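Local coordinates for protein cytosine-specific methyltransferase (Escherichia coli O157:H7 EDL933, PDB 3G7U) that probably transfers a methyl group from S-adenosyl-L-methionine to carbon 5 of 2'-deoxycytidine in DNA, like other members of the C5-methyltransferase family, at residues L15-A20 against P331-F336; E60-F65 against S108-L113; Q98-F103 against A117-G122; T256-S261 against V338-S343; E266-L271 against E275-S280. All blocks are in the same frame, centred on the assembly; numbering follows the deposited sequence. Where two conformers were deposited one is given.

Contact 1 (L15-A20 against P331-F336); sequences LSLGAA and PDWFRF
L17 straddles three rings of P331-F336 with its two methyl groups, each branch serving different partners. Its CG stands anti to the backbone N (chi1 176°), which carries both methyls outward from helix 14-22. CD2 comes up against the pyrrolidine ring: L17 CD2 lies 3.4 Å from P331 CD, tighter than ordinary van der Waals contact, and 3.8 Å from P331 CG. The same methyl approaches the phenyl ring of F334 obliquely, 4.2 Å from its CD1. The other branch reaches the far corner of the indole, L17 CD1 to W333 CH2 being 3.8 Å, again at a slant.

The rings also brace one another. P331 CG sits 3.5 Å above the plane of the W333 ring, toward its rim, and the indole NE1 bonds to the carbonyl O of G232, which limits the rotation of that ring. The loop is pinched by a type I beta turn, P331 to F334, closed by F334 N to P331 O at 3.1 Å. All four touching residues are buried, and P353 of helix 353-367 also packs on L17. Hydrophobic throughout, the contact joins the first helix of the Rossmann-like, class I SAM-binding methyltransferase fold to the turn after helix 321-328.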
# COMPACT_ATOMS: atom_id res chain seq x y z
N LEU A 15 -2.84 2.52 -0.30
CA LEU A 15 -3.10 3.85 0.24
C LEU A 15 -4.61 4.06 0.34
O LEU A 15 -5.08 4.68 1.28
CB LEU A 15 -2.48 4.90 -0.69
CG LEU A 15 -2.46 6.33 -0.18
CD1 LEU A 15 -1.41 6.42 0.99
CD2 LEU A 15 -2.02 7.23 -1.34
N SER A 16 -5.36 3.50 -0.61
CA SER A 16 -6.84 3.54 -0.57
C SER A 16 -7.39 2.89 0.69
O SER A 16 -8.33 3.41 1.34
CB SER A 16 -7.45 2.80 -1.76
OG SER A 16 -7.38 3.58 -2.93
N LEU A 17 -6.83 1.75 1.05
CA LEU A 17 -7.33 1.02 2.25
C LEU A 17 -7.00 1.85 3.50
O LEU A 17 -7.80 1.94 4.43
CB LEU A 17 -6.70 -0.37 2.35
CG LEU A 17 -7.08 -1.16 3.62
CD1 LEU A 17 -8.64 -1.22 3.77
CD2 LEU A 17 -6.45 -2.56 3.57
N GLY A 18 -5.81 2.44 3.51
CA GLY A 18 -5.44 3.38 4.58
C GLY A 18 -6.45 4.52 4.68
O GLY A 18 -6.91 4.84 5.78
N ALA A 19 -6.83 5.10 3.54
CA ALA A 19 -7.78 6.21 3.54
C ALA A 19 -9.12 5.76 4.08
O ALA A 19 -9.72 6.44 4.94
CB ALA A 19 -7.93 6.79 2.11
N ALA A 20 -9.60 4.62 3.60
CA ALA A 20 -10.93 4.13 3.95
C ALA A 20 -11.02 3.79 5.44
O ALA A 20 -12.01 4.09 6.12
CB ALA A 20 -11.30 2.90 3.07
N PRO A 331 -4.60 -6.79 5.14
CA PRO A 331 -5.39 -7.76 5.89
C PRO A 331 -5.61 -9.05 5.10
O PRO A 331 -5.55 -9.06 3.87
CB PRO A 331 -6.73 -7.07 6.05
CG PRO A 331 -6.80 -6.05 4.96
CD PRO A 331 -5.41 -5.69 4.58
N ASP A 332 -5.89 -10.15 5.81
CA ASP A 332 -6.15 -11.43 5.14
C ASP A 332 -7.33 -11.45 4.21
O ASP A 332 -7.37 -12.30 3.33
CB ASP A 332 -6.36 -12.55 6.17
CG ASP A 332 -5.07 -13.10 6.69
OD1 ASP A 332 -3.99 -12.73 6.19
OD2 ASP A 332 -5.13 -13.96 7.61
N TRP A 333 -8.29 -10.53 4.39
CA TRP A 333 -9.47 -10.46 3.52
C TRP A 333 -9.25 -9.68 2.20
O TRP A 333 -10.11 -9.69 1.34
CB TRP A 333 -10.70 -9.91 4.29
CG TRP A 333 -10.47 -8.60 5.02
CD1 TRP A 333 -10.17 -8.44 6.33
CD2 TRP A 333 -10.54 -7.25 4.46
NE1 TRP A 333 -10.08 -7.10 6.65
CE2 TRP A 333 -10.30 -6.35 5.53
CE3 TRP A 333 -10.81 -6.74 3.18
CZ2 TRP A 333 -10.28 -4.95 5.35
CZ3 TRP A 333 -10.80 -5.36 2.99
CH2 TRP A 333 -10.54 -4.47 4.07
N PHE A 334 -8.08 -9.06 2.06
CA PHE A 334 -7.74 -8.34 0.84
C PHE A 334 -7.37 -9.38 -0.22
O PHE A 334 -6.59 -10.29 0.02
CB PHE A 334 -6.59 -7.36 1.11
CG PHE A 334 -6.47 -6.28 0.08
CD1 PHE A 334 -7.10 -5.03 0.29
CD2 PHE A 334 -5.77 -6.50 -1.09
CE1 PHE A 334 -7.02 -4.02 -0.68
CE2 PHE A 334 -5.68 -5.47 -2.07
CZ PHE A 334 -6.31 -4.25 -1.84
N ARG A 335 -7.93 -9.24 -1.42
CA ARG A 335 -7.78 -10.27 -2.44
C ARG A 335 -6.87 -9.77 -3.55
O ARG A 335 -7.10 -8.69 -4.09
CB ARG A 335 -9.14 -10.60 -3.03
CG ARG A 335 -9.12 -11.85 -3.92
CD ARG A 335 -10.55 -12.20 -4.34
NE ARG A 335 -10.56 -13.38 -5.20
CZ ARG A 335 -11.61 -14.18 -5.38
NH1 ARG A 335 -12.74 -13.94 -4.71
NH2 ARG A 335 -11.52 -15.24 -6.19
N PHE A 336 -5.85 -10.55 -3.89
CA PHE A 336 -4.90 -10.12 -4.94
C PHE A 336 -5.12 -10.92 -6.20
O PHE A 336 -5.92 -11.86 -6.21
CB PHE A 336 -3.45 -10.31 -4.47
CG PHE A 336 -3.10 -9.44 -3.32
CD1 PHE A 336 -2.67 -8.15 -3.55
CD2 PHE A 336 -3.31 -9.86 -2.00
CE1 PHE A 336 -2.41 -7.28 -2.48
CE2 PHE A 336 -3.05 -9.00 -0.91
CZ PHE A 336 -2.58 -7.72 -1.15

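Contact 2 (E60-F65 against S108-L113); sequences EIIKGF and SELQPL
L110 meets I62 and K63 where the end of helix 94-110 packs against helix 59-66, two connecting helices of the Rossmann-like fold; helix 94-110 is the crossover of a beta-alpha-beta unit between parallel strands 74-77 and 114-119. Along the second segment, E109 comes before the apolar contact and ties the helices by a polar route: its OE1 accepts from the backbone N of A59, at the start of helix 59-66, while its OE2 pairs with R105.

L110 follows and is the partner in both side-chain contacts. With CG anti to the carbonyl carbon (chi1 -72°), it splits its methyls between two partners. L110 CD1 lies 4.1 Å from I62 CD1, the two side chains crossing at about a right angle. L110 CD2 is 4.2 Å from K63 CE, and here the extended lysine runs past the leucine in the opposite direction, so the contact uses its aliphatic part on the more exposed flank. I75 and L106 extend the apolar surroundings.

At Q111 the chain leaves the helix with positive phi, and its side chain folds back. The amide is also bonded to D142 and K171; Q111 NE2 donates to S108 O at 2.7 Å, nearly straight at 166°, on a lone pair in the carbonyl plane.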
# COMPACT_ATOMS: atom_id res chain seq x y z
N GLU A 60 -11.92 19.51 -15.09
CA GLU A 60 -13.25 19.47 -15.74
C GLU A 60 -13.61 18.06 -16.19
O GLU A 60 -14.76 17.63 -16.09
CB GLU A 60 -13.33 20.44 -16.93
CG GLU A 60 -13.76 21.86 -16.54
CD GLU A 60 -15.12 21.91 -15.80
OE1 GLU A 60 -16.12 21.33 -16.28
OE2 GLU A 60 -15.19 22.56 -14.74
N ILE A 61 -12.62 17.33 -16.69
CA ILE A 61 -12.85 15.96 -17.16
C ILE A 61 -13.24 15.13 -15.94
O ILE A 61 -14.23 14.36 -15.96
CB ILE A 61 -11.57 15.41 -17.86
CG1 ILE A 61 -11.44 16.12 -19.21
CG2 ILE A 61 -11.66 13.92 -18.12
CD1 ILE A 61 -10.17 15.79 -19.93
N ILE A 62 -12.47 15.30 -14.88
CA ILE A 62 -12.77 14.58 -13.62
C ILE A 62 -14.15 14.87 -13.03
O ILE A 62 -14.86 13.95 -12.61
CB ILE A 62 -11.62 14.75 -12.58
CG1 ILE A 62 -10.42 13.94 -13.07
CG2 ILE A 62 -12.08 14.24 -11.23
CD1 ILE A 62 -9.08 14.27 -12.39
N LYS A 63 -14.54 16.14 -13.01
CA LYS A 63 -15.90 16.49 -12.56
C LYS A 63 -16.97 15.87 -13.47
O LYS A 63 -18.02 15.43 -12.99
CB LYS A 63 -16.07 18.02 -12.48
CG LYS A 63 -15.25 18.70 -11.38
CD LYS A 63 -15.03 20.20 -11.73
CE LYS A 63 -14.31 20.94 -10.62
NZ LYS A 63 -13.95 22.33 -11.07
N GLY A 64 -16.67 15.80 -14.76
CA GLY A 64 -17.49 15.12 -15.77
C GLY A 64 -17.68 13.65 -15.51
O GLY A 64 -18.75 13.11 -15.75
N PHE A 65 -16.64 12.98 -15.01
CA PHE A 65 -16.78 11.57 -14.64
C PHE A 65 -17.79 11.41 -13.54
O PHE A 65 -18.57 10.46 -13.55
CB PHE A 65 -15.45 11.01 -14.11
CG PHE A 65 -14.34 10.87 -15.13
CD1 PHE A 65 -14.58 10.83 -16.50
CD2 PHE A 65 -13.03 10.70 -14.69
CE1 PHE A 65 -13.54 10.70 -17.41
CE2 PHE A 65 -11.97 10.54 -15.59
CZ PHE A 65 -12.22 10.52 -16.96
N SER A 108 -3.76 21.43 -8.12
CA SER A 108 -3.87 22.86 -8.31
C SER A 108 -5.23 23.18 -8.96
O SER A 108 -5.94 24.09 -8.51
CB SER A 108 -2.76 23.31 -9.24
OG SER A 108 -2.80 24.73 -9.35
N GLU A 109 -5.59 22.40 -9.98
CA GLU A 109 -6.85 22.58 -10.72
C GLU A 109 -8.06 22.22 -9.88
O GLU A 109 -9.11 22.88 -9.94
CB GLU A 109 -6.82 21.73 -11.99
CG GLU A 109 -5.81 22.16 -13.07
CD GLU A 109 -5.86 21.24 -14.26
OE1 GLU A 109 -6.70 20.31 -14.20
OE2 GLU A 109 -5.11 21.42 -15.25
N LEU A 110 -7.96 21.16 -9.08
CA LEU A 110 -9.11 20.71 -8.31
C LEU A 110 -9.29 21.37 -6.96
O LEU A 110 -10.39 21.32 -6.40
CB LEU A 110 -9.15 19.19 -8.15
CG LEU A 110 -9.52 18.38 -9.41
CD1 LEU A 110 -9.12 16.91 -9.30
CD2 LEU A 110 -11.03 18.51 -9.64
N GLN A 111 -8.22 21.95 -6.43
CA GLN A 111 -8.28 22.62 -5.11
C GLN A 111 -8.90 21.79 -3.97
O GLN A 111 -9.83 22.25 -3.32
CB GLN A 111 -8.98 24.01 -5.22
CG GLN A 111 -8.27 24.97 -6.17
CD GLN A 111 -7.04 25.58 -5.52
OE1 GLN A 111 -7.12 26.08 -4.40
NE2 GLN A 111 -5.91 25.56 -6.22
N PRO A 112 -8.38 20.57 -3.69
CA PRO A 112 -8.92 19.84 -2.57
C PRO A 112 -8.55 20.49 -1.23
O PRO A 112 -7.62 21.31 -1.20
CB PRO A 112 -8.17 18.49 -2.65
CG PRO A 112 -6.87 18.83 -3.32
CD PRO A 112 -7.29 19.82 -4.37
N LEU A 113 -9.23 20.10 -0.15
CA LEU A 113 -8.86 20.55 1.20
C LEU A 113 -7.44 20.12 1.54
O LEU A 113 -6.73 20.82 2.22
CB LEU A 113 -9.83 19.99 2.25
CG LEU A 113 -11.30 20.42 2.04
CD1 LEU A 113 -12.17 19.86 3.14
CD2 LEU A 113 -11.45 21.96 1.88

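Contact 3 (Q98-F103 against A117-G122); sequences QLYMHF and AENVPG
The hydroxyl of Y100 and the amide of N119 are joined through one water, which lies 2.9 Å from Y100 OH and donates to N119 OD1, also at 2.9 Å. Y100 OH is further bonded to a glycerol molecule, probably from the crystallisation liquor. Without the water the two side chains only brush: N119 ND2 stands 4.1 Å from Y100 CE1, at the edge of the phenol and near its plane. They cross at about a right angle, with ring and amide planes 51° apart. N119 ND2 also makes a weak bond to the carbonyl O of P79.

N119 belongs to the Glu-Asn-Val motif of C5-methyltransferases, at the end of strand 114-119 in the central sheet, and its side chain comes within about 4 Å of that of C81, the predicted catalytic cysteine. The water thus links helix 94-110 to a residue that lies beside the predicted active site. In the same motif, E118 forms a salt bridge with R164.

F103 makes the dry part of the contact. Three residues on from Y100, about one helical turn, it leaves from the same flank; with CG anti to the backbone N (chi1 -180°) its ring extends toward strand 114-119. F103 CE2 lies 3.8 Å from A117 CB, the methyl approaching the ring obliquely, and F103 CZ is 4.1 Å from that same methyl.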
# COMPACT_ATOMS: atom_id res chain seq x y z
N GLN A 98 7.16 13.70 -16.08
CA GLN A 98 5.95 14.38 -16.54
C GLN A 98 4.76 14.00 -15.68
O GLN A 98 4.03 14.87 -15.24
CB GLN A 98 5.67 14.11 -18.02
CG GLN A 98 6.46 15.04 -18.95
CD GLN A 98 6.78 14.39 -20.30
OE1 GLN A 98 6.90 13.17 -20.41
NE2 GLN A 98 6.94 15.22 -21.33
N LEU A 99 4.58 12.71 -15.41
CA LEU A 99 3.45 12.28 -14.56
C LEU A 99 3.46 12.87 -13.14
O LEU A 99 2.40 13.14 -12.55
CB LEU A 99 3.34 10.75 -14.51
CG LEU A 99 2.96 10.08 -15.85
CD1 LEU A 99 3.17 8.59 -15.78
CD2 LEU A 99 1.54 10.43 -16.29
N TYR A 100 4.67 13.04 -12.60
CA TYR A 100 4.85 13.70 -11.31
C TYR A 100 4.20 15.07 -11.28
O TYR A 100 3.46 15.41 -10.36
CB TYR A 100 6.36 13.85 -11.01
CG TYR A 100 6.66 14.38 -9.63
CD1 TYR A 100 6.69 13.52 -8.54
CD2 TYR A 100 6.91 15.74 -9.41
CE1 TYR A 100 6.93 13.99 -7.26
CE2 TYR A 100 7.16 16.22 -8.10
CZ TYR A 100 7.17 15.31 -7.05
OH TYR A 100 7.41 15.72 -5.75
N MET A 101 4.51 15.85 -12.32
CA MET A 101 3.99 17.21 -12.46
C MET A 101 2.48 17.26 -12.67
O MET A 101 1.82 18.19 -12.20
CB MET A 101 4.69 17.92 -13.62
CG MET A 101 6.15 18.38 -13.36
SD MET A 101 6.35 19.49 -11.94
CE MET A 101 4.92 20.58 -12.01
N HIS A 102 1.93 16.24 -13.34
CA HIS A 102 0.46 16.13 -13.56
C HIS A 102 -0.30 15.88 -12.29
O HIS A 102 -1.44 16.33 -12.15
CB HIS A 102 0.14 15.01 -14.56
CG HIS A 102 0.51 15.33 -15.97
ND1 HIS A 102 0.03 16.43 -16.64
CD2 HIS A 102 1.34 14.70 -16.84
CE1 HIS A 102 0.52 16.46 -17.86
NE2 HIS A 102 1.33 15.43 -18.01
N PHE A 103 0.29 15.14 -11.35
CA PHE A 103 -0.32 14.98 -10.03
C PHE A 103 -0.58 16.35 -9.43
O PHE A 103 -1.67 16.65 -8.92
CB PHE A 103 0.56 14.14 -9.05
CG PHE A 103 -0.05 13.93 -7.68
CD1 PHE A 103 -0.86 12.84 -7.44
CD2 PHE A 103 0.26 14.79 -6.61
CE1 PHE A 103 -1.41 12.65 -6.19
CE2 PHE A 103 -0.28 14.61 -5.37
CZ PHE A 103 -1.10 13.54 -5.14
N ALA A 117 0.84 12.98 -1.13
CA ALA A 117 1.60 12.19 -2.11
C ALA A 117 2.59 11.31 -1.36
O ALA A 117 3.13 11.72 -0.33
CB ALA A 117 2.35 13.08 -3.05
N GLU A 118 2.77 10.09 -1.84
CA GLU A 118 3.77 9.18 -1.25
C GLU A 118 4.81 8.90 -2.32
O GLU A 118 4.48 8.76 -3.51
CB GLU A 118 3.11 7.90 -0.73
CG GLU A 118 2.36 7.03 -1.77
CD GLU A 118 3.28 6.07 -2.56
OE1 GLU A 118 2.80 5.39 -3.50
OE2 GLU A 118 4.48 5.97 -2.24
N ASN A 119 6.09 8.83 -1.93
CA ASN A 119 7.13 8.52 -2.89
C ASN A 119 8.15 7.59 -2.20
O ASN A 119 8.31 7.63 -1.00
CB ASN A 119 7.85 9.76 -3.39
CG ASN A 119 7.05 10.54 -4.44
OD1 ASN A 119 6.28 11.42 -4.07
ND2 ASN A 119 7.26 10.24 -5.73
N VAL A 120 8.84 6.77 -2.98
CA VAL A 120 9.97 5.98 -2.44
C VAL A 120 11.24 6.82 -2.51
O VAL A 120 11.32 7.77 -3.29
CB VAL A 120 10.13 4.66 -3.26
CG1 VAL A 120 8.96 3.75 -3.00
CG2 VAL A 120 10.27 4.96 -4.75
N PRO A 121 12.28 6.46 -1.70
CA PRO A 121 13.59 7.12 -1.85
C PRO A 121 14.06 7.19 -3.30
O PRO A 121 13.84 6.26 -4.07
CB PRO A 121 14.51 6.23 -1.01
CG PRO A 121 13.61 5.83 0.14
CD PRO A 121 12.30 5.50 -0.57
N GLY A 122 14.70 8.31 -3.66
CA GLY A 122 15.05 8.61 -5.03
C GLY A 122 14.53 9.99 -5.37
O GLY A 122 15.14 10.73 -6.13
O HOH W 1 5.51 14.19 -4.26

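Contact 4 (T256-S261 against V338-S343); sequences TGTLHS and VTKWHS
K340 reaches from the first turn of helix 340-348 to T256-T258, and its ammonium group makes the tight end of the contact. In the conformer described, one of two modelled, K340 NZ donates to T256 OG1 at 2.8 Å and bonds to N207 OD1 on the neighbouring strand 205-207; a third, weak bond goes to G257 O, 3.4 Å from K340 NZ. These bonds are described for this conformer only. The chain is bent at chi3 (-82°) and chi4 (-63°), and this double bend brings NZ back to the strand.

The looser side is at T258, partly exposed, which touches the methylenes rather than the charge, its OG1 lying 3.5 Å from K340 CD. On the helix side T339 points its CB away from the strand and works locally, T339 OG1 accepting from H342 N at 3.2 Å.

An N-capped helix start whose lysine spans the two-stranded parallel sheet 205-207/256-258 thus ties that sheet to the C-terminal helices, in the region where C5-methyltransferases generally carry their target-recognition part.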
# COMPACT_ATOMS: atom_id res chain seq x y z
N THR A 256 -0.14 -20.08 -1.88
CA THR A 256 0.39 -20.88 -2.95
C THR A 256 1.91 -20.83 -2.93
O THR A 256 2.52 -19.75 -2.89
CB THR A 256 -0.18 -20.48 -4.36
OG1 THR A 256 0.77 -20.72 -5.41
CG2 THR A 256 -0.66 -19.09 -4.38
N GLY A 257 2.52 -22.00 -2.95
CA GLY A 257 3.96 -22.08 -2.91
C GLY A 257 4.57 -22.15 -4.28
O GLY A 257 3.88 -22.19 -5.28
N THR A 258 5.90 -22.15 -4.31
CA THR A 258 6.68 -22.28 -5.53
C THR A 258 7.42 -23.61 -5.44
O THR A 258 7.97 -23.97 -4.40
CB THR A 258 7.64 -21.10 -5.66
OG1 THR A 258 6.90 -19.89 -5.80
CG2 THR A 258 8.56 -21.25 -6.90
N LEU A 259 7.40 -24.39 -6.52
CA LEU A 259 8.19 -25.60 -6.57
C LEU A 259 9.70 -25.32 -6.76
O LEU A 259 10.08 -24.72 -7.78
CB LEU A 259 7.66 -26.49 -7.69
CG LEU A 259 8.30 -27.85 -7.87
CD1 LEU A 259 8.04 -28.73 -6.65
CD2 LEU A 259 7.74 -28.48 -9.17
N HIS A 260 10.52 -25.76 -5.81
CA HIS A 260 11.98 -25.62 -5.87
C HIS A 260 12.66 -26.99 -6.09
O HIS A 260 12.22 -27.99 -5.55
CB HIS A 260 12.55 -25.04 -4.56
CG HIS A 260 11.96 -23.71 -4.16
ND1 HIS A 260 12.06 -22.59 -4.95
CD2 HIS A 260 11.31 -23.33 -3.03
CE1 HIS A 260 11.48 -21.57 -4.34
NE2 HIS A 260 11.01 -21.99 -3.18
N SER A 261 13.76 -27.01 -6.84
CA SER A 261 14.58 -28.24 -6.91
C SER A 261 15.15 -28.59 -5.53
O SER A 261 15.26 -27.72 -4.68
CB SER A 261 15.69 -28.05 -7.92
OG SER A 261 16.64 -27.16 -7.41
N VAL A 338 -4.64 -13.75 -8.94
CA VAL A 338 -4.43 -15.19 -8.71
C VAL A 338 -2.98 -15.68 -8.88
O VAL A 338 -2.54 -16.60 -8.16
CB VAL A 338 -5.39 -16.09 -9.57
CG1 VAL A 338 -6.81 -16.00 -9.06
CG2 VAL A 338 -5.33 -15.74 -11.06
N THR A 339 -2.22 -15.06 -9.79
CA THR A 339 -0.87 -15.56 -10.07
C THR A 339 0.10 -14.96 -9.09
O THR A 339 -0.10 -13.82 -8.65
CB THR A 339 -0.41 -15.13 -11.49
OG1 THR A 339 -0.38 -13.70 -11.56
CG2 THR A 339 -1.36 -15.67 -12.59
N LYS A 340 1.15 -15.73 -8.75
CA LYS A 340 2.22 -15.27 -7.87
C LYS A 340 2.95 -14.08 -8.47
O LYS A 340 3.25 -13.13 -7.78
CB LYS A 340 3.22 -16.40 -7.61
CG LYS A 340 2.70 -17.46 -6.65
CD LYS A 340 3.72 -18.57 -6.46
CE LYS A 340 3.66 -19.59 -7.60
NZ LYS A 340 2.35 -20.31 -7.65
N TRP A 341 3.23 -14.17 -9.76
CA TRP A 341 3.91 -13.14 -10.50
C TRP A 341 3.25 -11.76 -10.28
O TRP A 341 3.91 -10.79 -9.91
CB TRP A 341 3.88 -13.50 -11.99
CG TRP A 341 4.28 -12.37 -12.82
CD1 TRP A 341 3.45 -11.48 -13.47
CD2 TRP A 341 5.61 -11.92 -13.05
NE1 TRP A 341 4.20 -10.52 -14.10
CE2 TRP A 341 5.52 -10.77 -13.87
CE3 TRP A 341 6.87 -12.39 -12.66
CZ2 TRP A 341 6.65 -10.08 -14.30
CZ3 TRP A 341 7.99 -11.71 -13.09
CH2 TRP A 341 7.88 -10.56 -13.90
N HIS A 342 1.94 -11.70 -10.51
CA HIS A 342 1.22 -10.43 -10.41
C HIS A 342 1.01 -10.01 -8.97
O HIS A 342 1.21 -8.86 -8.66
CB HIS A 342 -0.11 -10.46 -11.16
CG HIS A 342 0.06 -10.40 -12.65
ND1 HIS A 342 0.70 -9.35 -13.27
CD2 HIS A 342 -0.28 -11.27 -13.62
CE1 HIS A 342 0.72 -9.57 -14.58
NE2 HIS A 342 0.13 -10.73 -14.81
N SER A 343 0.63 -10.95 -8.10
CA SER A 343 0.33 -10.58 -6.72
C SER A 343 1.58 -10.02 -6.02
O SER A 343 1.48 -9.04 -5.30
CB SER A 343 -0.30 -11.76 -5.97
OG SER A 343 0.55 -12.91 -6.00

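Contact 5 (E266-L271 against E275-S280); sequences ERYASL and ETDKIS
After helix 262-269 the chain doubles back, L271 and E275 coming to 5.8 Å between their CA atoms, and the following residues run beside the last helical turn. R267 grips D277 side-on: R267 NE donates to D277 OD1 at 2.9 Å (159°), close to the guanidinium plane, while R267 NH2 reaches D277 OD2, also at 2.9 Å, from a more tilted position. Both oxygens are met on their syn sides, and the two flat groups lie 21° apart. A bend at chi3 sets the guanidinium beside the carboxylate. I279 covers one face of the guanidinium, its CB 3.7 Å above the plane and toward the rim.

D277 is also the head of an Asx motif. From the anti side its OD2 accepts S280 N at 2.6 Å (169°) and S280 OG at 3.1 Å, so three donors hold one oxygen of a buried carboxylate; such a cluster would be expected to keep the acid ionised.

Apolar contact comes from L271, whose methyls divide between two acids. L271 CD1 lies 4.0 Å from D277 CB, and L271 CD2 is 3.7 Å from E275 CD. The carboxylate of E275 finds a polar partner in the backbone N of S272. The Y268 ring, edge-to-face with H260, turns its own edge to S280 OG.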
# COMPACT_ATOMS: atom_id res chain seq x y z
N GLU A 266 17.73 -27.59 -0.36
CA GLU A 266 18.76 -27.91 0.64
C GLU A 266 19.61 -26.67 0.96
O GLU A 266 19.99 -26.43 2.10
CB GLU A 266 19.63 -29.09 0.17
CG GLU A 266 19.03 -30.45 0.57
CD GLU A 266 19.50 -31.62 -0.31
OE1 GLU A 266 20.43 -31.44 -1.15
OE2 GLU A 266 18.92 -32.72 -0.17
N ARG A 267 19.85 -25.87 -0.06
CA ARG A 267 20.55 -24.62 0.11
C ARG A 267 19.74 -23.67 1.02
O ARG A 267 20.31 -23.05 1.91
CB ARG A 267 20.79 -24.00 -1.24
CG ARG A 267 22.12 -23.35 -1.41
CD ARG A 267 22.36 -23.04 -2.85
NE ARG A 267 21.47 -22.00 -3.34
CZ ARG A 267 20.88 -22.04 -4.54
NH1 ARG A 267 21.09 -23.07 -5.35
NH2 ARG A 267 20.07 -21.06 -4.91
N TYR A 268 18.42 -23.58 0.80
CA TYR A 268 17.58 -22.71 1.62
C TYR A 268 17.46 -23.23 3.05
O TYR A 268 17.49 -22.44 4.01
CB TYR A 268 16.17 -22.54 1.03
CG TYR A 268 16.08 -21.78 -0.27
CD1 TYR A 268 17.16 -21.07 -0.80
CD2 TYR A 268 14.88 -21.76 -0.99
CE1 TYR A 268 17.05 -20.37 -1.99
CE2 TYR A 268 14.77 -21.04 -2.20
CZ TYR A 268 15.86 -20.36 -2.67
OH TYR A 268 15.74 -19.69 -3.86
N ALA A 269 17.32 -24.54 3.21
CA ALA A 269 17.29 -25.17 4.54
C ALA A 269 18.54 -24.84 5.35
O ALA A 269 18.49 -24.79 6.57
CB ALA A 269 17.12 -26.67 4.43
N SER A 270 19.65 -24.58 4.65
CA SER A 270 20.91 -24.36 5.34
C SER A 270 21.12 -22.90 5.74
O SER A 270 22.06 -22.58 6.47
CB SER A 270 22.07 -24.91 4.52
OG SER A 270 22.00 -26.33 4.47
N LEU A 271 20.22 -22.01 5.30
CA LEU A 271 20.36 -20.59 5.61
C LEU A 271 20.04 -20.28 7.08
O LEU A 271 19.06 -20.77 7.65
CB LEU A 271 19.52 -19.72 4.66
CG LEU A 271 19.90 -19.74 3.18
CD1 LEU A 271 18.90 -18.94 2.37
CD2 LEU A 271 21.32 -19.21 2.93
N GLU A 275 20.36 -14.56 6.61
CA GLU A 275 21.38 -14.88 5.61
C GLU A 275 20.88 -14.77 4.18
O GLU A 275 19.79 -15.24 3.86
CB GLU A 275 21.98 -16.27 5.87
CG GLU A 275 23.31 -16.53 5.18
CD GLU A 275 23.84 -17.94 5.38
OE1 GLU A 275 23.41 -18.65 6.33
OE2 GLU A 275 24.70 -18.34 4.56
N THR A 276 21.68 -14.16 3.33
CA THR A 276 21.37 -14.04 1.93
C THR A 276 21.99 -15.25 1.24
O THR A 276 23.14 -15.61 1.51
CB THR A 276 21.93 -12.74 1.39
OG1 THR A 276 21.48 -11.67 2.23
CG2 THR A 276 21.45 -12.48 -0.01
N ASP A 277 21.21 -15.91 0.38
CA ASP A 277 21.72 -17.02 -0.39
C ASP A 277 22.69 -16.46 -1.43
O ASP A 277 22.30 -15.63 -2.23
CB ASP A 277 20.57 -17.75 -1.09
CG ASP A 277 21.04 -18.92 -1.93
OD1 ASP A 277 21.55 -19.90 -1.34
OD2 ASP A 277 20.91 -18.86 -3.17
N LYS A 278 23.94 -16.92 -1.40
CA LYS A 278 24.99 -16.38 -2.28
C LYS A 278 24.57 -16.48 -3.74
O LYS A 278 24.83 -15.57 -4.52
CB LYS A 278 26.34 -17.08 -2.05
CG LYS A 278 27.21 -16.54 -0.89
CD LYS A 278 26.55 -16.70 0.49
CE LYS A 278 27.45 -16.24 1.62
NZ LYS A 278 26.70 -15.49 2.68
N ILE A 279 23.88 -17.57 -4.08
CA ILE A 279 23.49 -17.84 -5.47
C ILE A 279 22.23 -17.10 -5.95
O ILE A 279 22.29 -16.38 -6.95
CB ILE A 279 23.42 -19.38 -5.74
CG1 ILE A 279 24.84 -19.97 -5.67
CG2 ILE A 279 22.80 -19.67 -7.10
CD1 ILE A 279 24.90 -21.44 -5.27
N SER A 280 21.10 -17.24 -5.25
CA SER A 280 19.84 -16.62 -5.71
C SER A 280 19.66 -15.18 -5.23
O SER A 280 18.82 -14.44 -5.76
CB SER A 280 18.62 -17.45 -5.29
OG SER A 280 18.34 -17.34 -3.90

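How the contacts relate
Contacts 1, 3 and 4 are buried, whereas contacts 2 and 5 are only partly so. Contact 1, about 8 Å from the chain centre, is purely apolar; contact 3, at about 15 Å, adds a water bridge near the predicted active site. Contacts 2 and 3 share helix 94-110, contact 3 in its first half and contact 2 at its C-terminal end. Contact 2, though peripheral, is apolar; charged groups carry contact 4, with a lysine bridging to a strand, and contact 5, with an arginine-aspartate pair about 29 Å from the centre. Contacts 1 and 4 meet through F336 and S343, and contacts 4 and 5 through H260 and Y268, so contacts 1, 4 and 5 follow one another by touch.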